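Long-range contacts in lovastatin nonaketide synthase, polyketide synthase component (Aspergillus terreus, PDB 7CPX), which assembles dihydromonacolin L, the polyketide precursor of lovastatin, from nine malonyl-CoA units, working as a homodimer that recruits the partner protein LovC: residues A[983-988]-A[1129-1134]; A[990-995]-A[1028-1033]; A[1119-1124]-A[1136-1141]. The protein carries 2 engineered substitutions. One frame throughout, in Å; residues are numbered along the deposited sequence.

Contact 1: residues A[983-988]-A[1129-1134]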
loop_
_atom_site.group_PDB
_atom_site.type_symbol
_atom_site.label_atom_id
_atom_site.label_comp_id
_atom_site.label_asym_id
_atom_site.label_seq_id
_atom_site.Cartn_x
_atom_site.Cartn_y
_atom_site.Cartn_z
ATOM N N ASP A 983 -6.314 23.685 -12.402
ATOM C CA ASP A 983 -6.123 25.093 -12.080
ATOM C C ASP A 983 -7.444 25.799 -11.809
ATOM O O ASP A 983 -7.447 26.865 -11.184
ATOM C CB ASP A 983 -5.387 25.800 -13.220
ATOM C CG ASP A 983 -4.075 25.131 -13.572
ATOM O OD1 ASP A 983 -3.419 24.586 -12.660
ATOM O OD2 ASP A 983 -3.696 25.151 -14.761
ATOM N N GLY A 984 -8.564 25.228 -12.258
ATOM C CA GLY A 984 -9.847 25.889 -12.112
ATOM C C GLY A 984 -10.407 25.873 -10.708
ATOM O O GLY A 984 -11.232 26.730 -10.374
ATOM N N HIS A 985 -9.980 24.921 -9.876
ATOM C CA HIS A 985 -10.488 24.806 -8.509
ATOM C C HIS A 985 -9.540 25.544 -7.573
ATOM O O HIS A 985 -8.519 25.022 -7.119
ATOM C CB HIS A 985 -10.641 23.345 -8.109
ATOM C CG HIS A 985 -11.428 23.145 -6.852
ATOM N ND1 HIS A 985 -10.847 23.147 -5.602
ATOM C CD2 HIS A 985 -12.751 22.946 -6.651
ATOM C CE1 HIS A 985 -11.778 22.953 -4.685
ATOM N NE2 HIS A 985 -12.942 22.827 -5.296
ATOM N N ALA A 986 -9.894 26.790 -7.281
ATOM C CA ALA A 986 -9.124 27.637 -6.382
ATOM C C ALA A 986 -9.986 28.038 -5.195
ATOM O O ALA A 986 -11.140 28.445 -5.365
ATOM C CB ALA A 986 -8.613 28.880 -7.112
ATOM N N LEU A 987 -9.425 27.918 -3.996
ATOM C CA LEU A 987 -10.085 28.344 -2.770
ATOM C C LEU A 987 -9.182 29.345 -2.068
ATOM O O LEU A 987 -8.036 29.027 -1.736
ATOM C CB LEU A 987 -10.386 27.150 -1.864
ATOM C CG LEU A 987 -11.274 26.073 -2.489
ATOM C CD1 LEU A 987 -11.513 24.942 -1.510
ATOM C CD2 LEU A 987 -12.596 26.658 -2.949
ATOM N N GLN A 988 -9.698 30.553 -1.846
ATOM C CA GLN A 988 -8.917 31.632 -1.248
ATOM C C GLN A 988 -7.656 31.903 -2.066
ATOM O O GLN A 988 -6.588 32.191 -1.523
ATOM C CB GLN A 988 -8.566 31.312 0.206
ATOM C CG GLN A 988 -9.774 31.014 1.071
ATOM C CD GLN A 988 -9.406 30.738 2.513
ATOM O OE1 GLN A 988 -8.230 30.602 2.852
ATOM N NE2 GLN A 988 -10.413 30.658 3.374
ATOM N N TYR A 1129 -14.389 31.196 -3.035
ATOM C CA TYR A 1129 -14.550 30.139 -4.034
ATOM C C TYR A 1129 -14.153 30.693 -5.400
ATOM O O TYR A 1129 -14.992 31.050 -6.231
ATOM C CB TYR A 1129 -15.984 29.636 -4.061
ATOM C CG TYR A 1129 -16.495 29.005 -2.791
ATOM C CD1 TYR A 1129 -16.975 29.787 -1.755
ATOM C CD2 TYR A 1129 -16.538 27.629 -2.644
ATOM C CE1 TYR A 1129 -17.457 29.221 -0.601
ATOM C CE2 TYR A 1129 -17.020 27.051 -1.492
ATOM C CZ TYR A 1129 -17.479 27.852 -0.473
ATOM O OH TYR A 1129 -17.963 27.284 0.681
ATOM N N ASN A 1130 -12.846 30.765 -5.640
ATOM C CA ASN A 1130 -12.358 31.328 -6.890
ATOM C C ASN A 1130 -12.421 30.290 -8.004
ATOM O O ASN A 1130 -11.406 29.995 -8.642
ATOM C CB ASN A 1130 -10.928 31.839 -6.719
ATOM C CG ASN A 1130 -10.799 32.830 -5.583
ATOM O OD1 ASN A 1130 -10.012 32.634 -4.657
ATOM N ND2 ASN A 1130 -11.579 33.903 -5.644
ATOM N N TYR A 1131 -13.606 29.733 -8.247
ATOM C CA TYR A 1131 -13.759 28.754 -9.314
ATOM C C TYR A 1131 -13.468 29.395 -10.664
ATOM O O TYR A 1131 -13.747 30.577 -10.883
ATOM C CB TYR A 1131 -15.171 28.170 -9.309
ATOM C CG TYR A 1131 -15.496 27.333 -8.095
ATOM C CD1 TYR A 1131 -14.751 26.207 -7.784
ATOM C CD2 TYR A 1131 -16.558 27.658 -7.269
ATOM C CE1 TYR A 1131 -15.046 25.439 -6.681
ATOM C CE2 TYR A 1131 -16.864 26.892 -6.165
ATOM C CZ TYR A 1131 -16.103 25.784 -5.873
ATOM O OH TYR A 1131 -16.402 25.014 -4.771
ATOM N N SER A 1132 -12.907 28.604 -11.576
ATOM C CA SER A 1132 -12.505 29.118 -12.874
ATOM C C SER A 1132 -12.653 28.030 -13.928
ATOM O O SER A 1132 -12.739 26.840 -13.618
ATOM C CB SER A 1132 -11.062 29.634 -12.846
ATOM O OG SER A 1132 -10.912 30.673 -11.895
ATOM N N LYS A 1133 -12.664 28.470 -15.187
ATOM C CA LYS A 1133 -12.746 27.603 -16.359
ATOM C C LYS A 1133 -13.685 26.418 -16.144
ATOM O O LYS A 1133 -14.903 26.604 -16.051
ATOM C CB LYS A 1133 -11.342 27.133 -16.773
ATOM C CG LYS A 1133 -10.411 26.704 -15.636
ATOM C CD LYS A 1133 -8.984 26.503 -16.129
ATOM C CE LYS A 1133 -8.863 25.350 -17.115
ATOM N NZ LYS A 1133 -7.514 25.302 -17.741
ATOM N N ASP A 1134 -13.144 25.198 -16.073
ATOM C CA ASP A 1134 -13.995 24.014 -16.066
ATOM C C ASP A 1134 -14.924 23.985 -14.860
ATOM O O ASP A 1134 -15.991 23.365 -14.917
ATOM C CB ASP A 1134 -13.136 22.751 -16.097
ATOM C CG ASP A 1134 -12.312 22.638 -17.362
ATOM O OD1 ASP A 1134 -12.411 23.539 -18.221
ATOM O OD2 ASP A 1134 -11.564 21.647 -17.499
#
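The carbonyl oxygen of Gly984 is approached by two donors from the 1129-1134 loop. Ser1132 N reaches Gly984 O at 2.8 Å in a bent, weak hydrogen bond, and Tyr1131 CA adds a C-H...O contact to Gly984 O at 3.4 Å. Two residues on, Asn1130 N makes a second weak bond to Ala986 O at 2.9 Å; the two backbones run roughly antiparallel, and both bonds between them are weak. Asn1130 is also the centre of an inverse gamma turn, and its OD1 is held by Gly989 N.

Between these two bonds the imidazole of His985 and the phenol ring of Tyr1131 are neighbours on one side of the seam. Tyr1131 turns its edge toward the imidazole face in an offset edge-to-face pair with planes 60° apart; its CE1 sits 3.4 Å from His985 CD2. His985 carries CG anti to the backbone N (chi1 -167°), which swings the imidazole round beside Tyr1131. Its ND1 is bonded to Val992 O. Farther along, Leu987 CD2 rests on Tyr1129 CD2 at 4.1 Å, while the hydroxyl of Tyr1129 bonds to Tyr1196 O.

His985 is the predicted proton acceptor of the dehydratase, so this seam lines its probable active site. Helix 1170-1184 brings Asp1174, the predicted proton donor, against both His985 and Tyr1131, and helix 1117-1126 packs on the tyrosines through Leu1124.

Contact 2: residues A[990-995]-A[1028-1033]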
loop_
_atom_site.group_PDB
_atom_site.type_symbol
_atom_site.label_atom_id
_atom_site.label_comp_id
_atom_site.label_asym_id
_atom_site.label_seq_id
_atom_site.Cartn_x
_atom_site.Cartn_y
_atom_site.Cartn_z
ATOM N N GLN A 990 -5.568 30.016 -3.485
ATOM C CA GLN A 990 -4.776 28.803 -3.621
ATOM C C GLN A 990 -5.533 27.763 -4.434
ATOM O O GLN A 990 -6.740 27.573 -4.262
ATOM C CB GLN A 990 -4.436 28.230 -2.245
ATOM C CG GLN A 990 -3.764 29.209 -1.298
ATOM C CD GLN A 990 -2.380 29.622 -1.756
ATOM O OE1 GLN A 990 -1.909 29.201 -2.813
ATOM N NE2 GLN A 990 -1.718 30.452 -0.959
ATOM N N THR A 991 -4.815 27.085 -5.324
ATOM C CA THR A 991 -5.392 25.960 -6.047
ATOM C C THR A 991 -5.524 24.778 -5.097
ATOM O O THR A 991 -4.537 24.344 -4.494
ATOM C CB THR A 991 -4.528 25.596 -7.249
ATOM O OG1 THR A 991 -4.413 26.727 -8.120
ATOM C CG2 THR A 991 -5.142 24.435 -8.014
ATOM N N VAL A 992 -6.741 24.262 -4.962
ATOM C CA VAL A 992 -7.057 23.213 -4.002
ATOM C C VAL A 992 -7.658 22.038 -4.755
ATOM O O VAL A 992 -8.526 22.225 -5.616
ATOM C CB VAL A 992 -8.024 23.713 -2.916
ATOM C CG1 VAL A 992 -8.336 22.600 -1.933
ATOM C CG2 VAL A 992 -7.437 24.916 -2.203
ATOM N N PHE A 993 -7.200 20.838 -4.434
ATOM C CA PHE A 993 -7.741 19.649 -5.066
ATOM C C PHE A 993 -9.204 19.497 -4.668
ATOM O O PHE A 993 -9.508 19.450 -3.466
ATOM C CB PHE A 993 -6.950 18.410 -4.662
ATOM C CG PHE A 993 -7.213 17.216 -5.533
ATOM C CD1 PHE A 993 -6.593 17.091 -6.762
ATOM C CD2 PHE A 993 -8.081 16.221 -5.125
ATOM C CE1 PHE A 993 -6.833 15.997 -7.568
ATOM C CE2 PHE A 993 -8.326 15.125 -5.924
ATOM C CZ PHE A 993 -7.701 15.012 -7.150
ATOM N N PRO A 994 -10.133 19.420 -5.619
ATOM C CA PRO A 994 -11.551 19.378 -5.253
ATOM C C PRO A 994 -11.897 18.124 -4.468
ATOM O O PRO A 994 -11.305 17.059 -4.654
ATOM C CB PRO A 994 -12.268 19.401 -6.608
ATOM C CG PRO A 994 -11.272 18.872 -7.572
ATOM C CD PRO A 994 -9.940 19.330 -7.076
ATOM N N ALA A 995 -12.878 18.265 -3.574
ATOM C CA ALA A 995 -13.469 17.088 -2.949
ATOM C C ALA A 995 -14.097 16.193 -4.004
ATOM O O ALA A 995 -14.025 14.960 -3.916
ATOM C CB ALA A 995 -14.506 17.511 -1.913
ATOM N N ASP A 1028 -10.811 14.941 4.959
ATOM C CA ASP A 1028 -10.174 15.335 6.208
ATOM C C ASP A 1028 -9.255 16.540 6.046
ATOM O O ASP A 1028 -9.242 17.426 6.908
ATOM C CB ASP A 1028 -9.382 14.159 6.783
ATOM C CG ASP A 1028 -10.259 12.957 7.075
ATOM O OD1 ASP A 1028 -10.753 12.332 6.113
ATOM O OD2 ASP A 1028 -10.455 12.637 8.267
ATOM N N LYS A 1029 -8.486 16.594 4.961
ATOM C CA LYS A 1029 -7.518 17.667 4.751
ATOM C C LYS A 1029 -7.534 18.052 3.281
ATOM O O LYS A 1029 -7.156 17.251 2.422
ATOM C CB LYS A 1029 -6.117 17.241 5.184
ATOM C CG LYS A 1029 -5.068 18.325 5.012
ATOM C CD LYS A 1029 -3.749 17.928 5.649
ATOM C CE LYS A 1029 -2.742 19.064 5.593
ATOM N NZ LYS A 1029 -1.491 18.749 6.336
ATOM N N ALA A 1030 -7.969 19.275 2.994
ATOM C CA ALA A 1030 -7.929 19.777 1.630
ATOM C C ALA A 1030 -6.484 19.913 1.169
ATOM O O ALA A 1030 -5.633 20.434 1.895
ATOM C CB ALA A 1030 -8.645 21.121 1.540
ATOM N N VAL A 1031 -6.212 19.443 -0.044
ATOM C CA VAL A 1031 -4.871 19.515 -0.615
ATOM C C VAL A 1031 -4.679 20.911 -1.196
ATOM O O VAL A 1031 -5.307 21.270 -2.194
ATOM C CB VAL A 1031 -4.655 18.434 -1.679
ATOM C CG1 VAL A 1031 -3.548 18.839 -2.630
ATOM C CG2 VAL A 1031 -4.314 17.116 -1.020
ATOM N N ILE A 1032 -3.807 21.695 -0.575
ATOM C CA ILE A 1032 -3.508 23.044 -1.035
ATOM C C ILE A 1032 -2.263 22.993 -1.908
ATOM O O ILE A 1032 -1.209 22.513 -1.475
ATOM C CB ILE A 1032 -3.304 23.999 0.152
ATOM C CG1 ILE A 1032 -4.444 23.858 1.166
ATOM C CG2 ILE A 1032 -3.204 25.435 -0.339
ATOM C CD1 ILE A 1032 -5.820 24.112 0.595
ATOM N N PHE A 1033 -2.382 23.487 -3.136
ATOM C CA PHE A 1033 -1.264 23.553 -4.069
ATOM C C PHE A 1033 -0.639 24.939 -3.968
ATOM O O PHE A 1033 -1.284 25.943 -4.285
ATOM C CB PHE A 1033 -1.724 23.262 -5.494
ATOM C CG PHE A 1033 -2.266 21.877 -5.684
ATOM C CD1 PHE A 1033 -1.414 20.806 -5.871
ATOM C CD2 PHE A 1033 -3.629 21.648 -5.681
ATOM C CE1 PHE A 1033 -1.908 19.532 -6.047
ATOM C CE2 PHE A 1033 -4.132 20.377 -5.856
ATOM C CZ PHE A 1033 -3.270 19.314 -6.039
#
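Phe1033 and Phe993 pack together beside a short antiparallel pairing of strands 990-992 and 1032-1033, within what is predicted to be the N-terminal hotdog of the dehydratase. Val992 and Ile1032 form its non-hydrogen-bonded pair. Beyond Val992 on one side, Phe1033 N donates to Thr991 O at 2.7 Å, almost straight down the carbonyl bond (C=O...N 178°); on the other, Phe993 N donates to Val1031 O at 3.0 Å, within the carbonyl plane. Val1031 O also receives a C-H...O contact from Val992 CA.

Phe1033 has the most surface buried here. With CG beside its own backbone N and anti to the carbonyl carbon (chi1 -63°), the ring lies along the opposing backbone and presents its edge to Thr991 O and Phe993 N. Its CE2 comes within 3.6 Å of Phe993 CB, the two phenylalanines extending alongside each other. Val1031 CG1 lies over the rim of one face of the Phe1033 ring, and Phe993 CB meets Val1031 CB at 3.8 Å. From there the ring of Phe993 continues beyond the strand pair to Tyr998 and Leu1042.

Val992 works on the other face of the pairing, where it and Ile1032 stand next to each other. The carbonyl of Val992 points away from Ile1032, toward strand 986-987. Of the two valine methyls, CG2 lies against Ile1032 CD1, while CG1 of Val992 sits 3.8 Å from Ala1030 CB.

Contact 3: residues A[1119-1124]-A[1136-1141]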
loop_
_atom_site.group_PDB
_atom_site.type_symbol
_atom_site.label_atom_id
_atom_site.label_comp_id
_atom_site.label_asym_id
_atom_site.label_seq_id
_atom_site.Cartn_x
_atom_site.Cartn_y
_atom_site.Cartn_z
ATOM N N ALA A 1119 -23.101 36.173 -11.757
ATOM C CA ALA A 1119 -23.191 36.771 -10.429
ATOM C C ALA A 1119 -22.990 35.726 -9.341
ATOM O O ALA A 1119 -22.382 36.008 -8.302
ATOM C CB ALA A 1119 -24.540 37.465 -10.253
ATOM N N PHE A 1120 -23.506 34.514 -9.557
ATOM C CA PHE A 1120 -23.326 33.446 -8.582
ATOM C C PHE A 1120 -21.848 33.169 -8.349
ATOM O O PHE A 1120 -21.378 33.142 -7.205
ATOM C CB PHE A 1120 -24.046 32.186 -9.065
ATOM C CG PHE A 1120 -23.803 30.976 -8.211
ATOM C CD1 PHE A 1120 -24.369 30.871 -6.955
ATOM C CD2 PHE A 1120 -23.022 29.933 -8.674
ATOM C CE1 PHE A 1120 -24.151 29.756 -6.173
ATOM C CE2 PHE A 1120 -22.799 28.815 -7.898
ATOM C CZ PHE A 1120 -23.367 28.725 -6.644
ATOM N N TYR A 1121 -21.090 32.984 -9.431
ATOM C CA TYR A 1121 -19.667 32.708 -9.282
ATOM C C TYR A 1121 -18.902 33.938 -8.812
ATOM O O TYR A 1121 -17.883 33.801 -8.130
ATOM C CB TYR A 1121 -19.088 32.185 -10.594
ATOM C CG TYR A 1121 -19.437 30.741 -10.862
ATOM C CD1 TYR A 1121 -18.877 29.725 -10.106
ATOM C CD2 TYR A 1121 -20.324 30.393 -11.866
ATOM C CE1 TYR A 1121 -19.190 28.408 -10.338
ATOM C CE2 TYR A 1121 -20.642 29.072 -12.107
ATOM C CZ TYR A 1121 -20.073 28.084 -11.338
ATOM O OH TYR A 1121 -20.382 26.763 -11.571
ATOM N N HIS A 1122 -19.374 35.140 -9.146
ATOM C CA HIS A 1122 -18.750 36.344 -8.609
ATOM C C HIS A 1122 -18.857 36.375 -7.092
ATOM O O HIS A 1122 -17.870 36.617 -6.389
ATOM C CB HIS A 1122 -19.397 37.587 -9.219
ATOM C CG HIS A 1122 -18.974 38.866 -8.568
ATOM N ND1 HIS A 1122 -17.654 39.250 -8.470
ATOM C CD2 HIS A 1122 -19.696 39.849 -7.980
ATOM C CE1 HIS A 1122 -17.581 40.415 -7.851
ATOM N NE2 HIS A 1122 -18.807 40.800 -7.543
ATOM N N GLU A 1123 -20.054 36.114 -6.565
ATOM C CA GLU A 1123 -20.225 36.066 -5.117
ATOM C C GLU A 1123 -19.399 34.938 -4.515
ATOM O O GLU A 1123 -18.767 35.108 -3.465
ATOM C CB GLU A 1123 -21.701 35.893 -4.766
ATOM C CG GLU A 1123 -22.034 36.244 -3.326
ATOM C CD GLU A 1123 -23.469 35.916 -2.962
ATOM O OE1 GLU A 1123 -24.053 35.013 -3.595
ATOM O OE2 GLU A 1123 -24.013 36.562 -2.043
ATOM N N LEU A 1124 -19.387 33.777 -5.173
ATOM C CA LEU A 1124 -18.591 32.661 -4.679
ATOM C C LEU A 1124 -17.122 33.046 -4.561
ATOM O O LEU A 1124 -16.470 32.741 -3.555
ATOM C CB LEU A 1124 -18.765 31.456 -5.605
ATOM C CG LEU A 1124 -20.078 30.671 -5.526
ATOM C CD1 LEU A 1124 -19.902 29.318 -6.190
ATOM C CD2 LEU A 1124 -20.557 30.495 -4.096
ATOM N N ARG A 1136 -16.424 26.595 -13.587
ATOM C CA ARG A 1136 -17.537 27.497 -13.851
ATOM C C ARG A 1136 -18.490 26.924 -14.892
ATOM O O ARG A 1136 -19.239 27.678 -15.523
ATOM C CB ARG A 1136 -17.022 28.861 -14.306
ATOM C CG ARG A 1136 -16.260 29.635 -13.247
ATOM C CD ARG A 1136 -15.767 30.960 -13.802
ATOM N NE ARG A 1136 -16.871 31.824 -14.208
ATOM C CZ ARG A 1136 -17.308 32.872 -13.522
ATOM N NH1 ARG A 1136 -16.737 33.249 -12.389
ATOM N NH2 ARG A 1136 -18.341 33.567 -13.988
ATOM N N ARG A 1137 -18.476 25.608 -15.078
ATOM C CA ARG A 1137 -19.246 24.937 -16.117
ATOM C C ARG A 1137 -20.728 24.814 -15.785
ATOM O O ARG A 1137 -21.442 24.078 -16.475
ATOM C CB ARG A 1137 -18.658 23.548 -16.374
ATOM C CG ARG A 1137 -17.465 23.535 -17.314
ATOM C CD ARG A 1137 -17.898 23.632 -18.762
ATOM N NE ARG A 1137 -16.795 23.378 -19.681
ATOM C CZ ARG A 1137 -16.945 23.118 -20.973
ATOM N NH1 ARG A 1137 -18.141 23.060 -21.533
ATOM N NH2 ARG A 1137 -15.865 22.909 -21.720
ATOM N N LEU A 1138 -21.208 25.512 -14.758
ATOM C CA LEU A 1138 -22.628 25.495 -14.434
ATOM C C LEU A 1138 -23.395 26.290 -15.481
ATOM O O LEU A 1138 -23.486 27.518 -15.392
ATOM C CB LEU A 1138 -22.861 26.068 -13.036
ATOM C CG LEU A 1138 -24.289 26.035 -12.495
ATOM C CD1 LEU A 1138 -24.805 24.614 -12.433
ATOM C CD2 LEU A 1138 -24.336 26.672 -11.122
ATOM N N HIS A 1139 -23.949 25.597 -16.477
ATOM C CA HIS A 1139 -24.573 26.286 -17.601
ATOM C C HIS A 1139 -25.676 27.223 -17.130
ATOM O O HIS A 1139 -25.696 28.407 -17.488
ATOM C CB HIS A 1139 -25.127 25.266 -18.595
ATOM C CG HIS A 1139 -26.025 25.865 -19.632
ATOM N ND1 HIS A 1139 -25.608 26.856 -20.493
ATOM C CD2 HIS A 1139 -27.320 25.617 -19.941
ATOM C CE1 HIS A 1139 -26.606 27.191 -21.292
ATOM N NE2 HIS A 1139 -27.656 26.453 -20.977
ATOM N N ASN A 1140 -26.603 26.713 -16.325
ATOM C CA ASN A 1140 -27.689 27.533 -15.811
ATOM C C ASN A 1140 -28.191 26.928 -14.513
ATOM O O ASN A 1140 -28.181 25.707 -14.335
ATOM C CB ASN A 1140 -28.840 27.640 -16.815
ATOM C CG ASN A 1140 -29.647 26.362 -16.911
ATOM O OD1 ASN A 1140 -29.113 25.265 -16.760
ATOM N ND2 ASN A 1140 -30.943 26.500 -17.154
ATOM N N MET A 1141 -28.648 27.793 -13.613
ATOM C CA MET A 1141 -29.181 27.355 -12.338
ATOM C C MET A 1141 -30.326 28.268 -11.932
ATOM O O MET A 1141 -30.426 29.415 -12.371
ATOM C CB MET A 1141 -28.101 27.338 -11.249
ATOM C CG MET A 1141 -28.584 26.806 -9.910
ATOM S SD MET A 1141 -27.248 26.489 -8.744
ATOM C CE MET A 1141 -26.563 28.131 -8.556
#
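Tyr1121 reaches out from helix 1117-1126 and lies along Arg1136, the tyrosine and arginine chains running antiparallel past one another. Starting at CB, Tyr1121 meets the flat face of the Arg1136 guanidinium, whose plane is turned 40° from that of the phenol ring. From CG to CD1 the ring passes the aliphatic part of the arginine, with Arg1136 CG 4.1 Å from Tyr1121 CD1. Farther out, Arg1136 CA stands over the ring face in a CH-pi contact, 4.0 Å from the centroid of Tyr1121. The opposite face is covered by Phe1120 CD2 of the same helix. At the far edge, close to the ring plane, Leu1138 CB lies 3.8 Å from Tyr1121 CZ. The hydroxyl lies beside Leu1138 CB and is hydrogen-bonded to Gln1178 OE1 of helix 1170-1184.

The neighbouring Phe1120 receives Met1141. The methionine chain is extended through chi2 and then bends at chi3 (62°), which sets its methyl over the middle of the ring: CE of Met1141 is 3.6 Å from the Phe1120 centroid and nearly on the ring normal. The sulfur stands higher above the same face, a Met-aromatic contact at a distance. Leu1124 CG, from the same helix, lies over the rim of the other face, and Leu1138 CD2 touches Phe1120 CE2 at 4.2 Å.

Helix 1117-1126 is thus packed on the run leading into strand 1140-1144, in the predicted C-terminal hotdog. No hydrogen bond joins these segments; ring faces, C-H groups, a thioether methyl and the flat face of a guanidinium make a mostly apolar contact that depends on shape.

All three contacts belong to the dehydratase domain. Contact 2 lies in the predicted N-terminal hotdog and contact 3 in the C-terminal one, while contact 1 joins the two. Along the chain both segments of contact 2 fall between those of contact 1, whereas the segments of contacts 1 and 3 alternate. The centres of contacts 2 and 3 are about 20 Å apart, and each centre is about 11 Å from that of contact 1, which touches both. Strands 986-987 and 990-992 are neighbours in one small antiparallel sheet, and residues 1129-1134 come shortly after helix 1117-1126. Where the predicted hotdogs adjoin, at contact 1, His985 of one meets Asp1174 of the other.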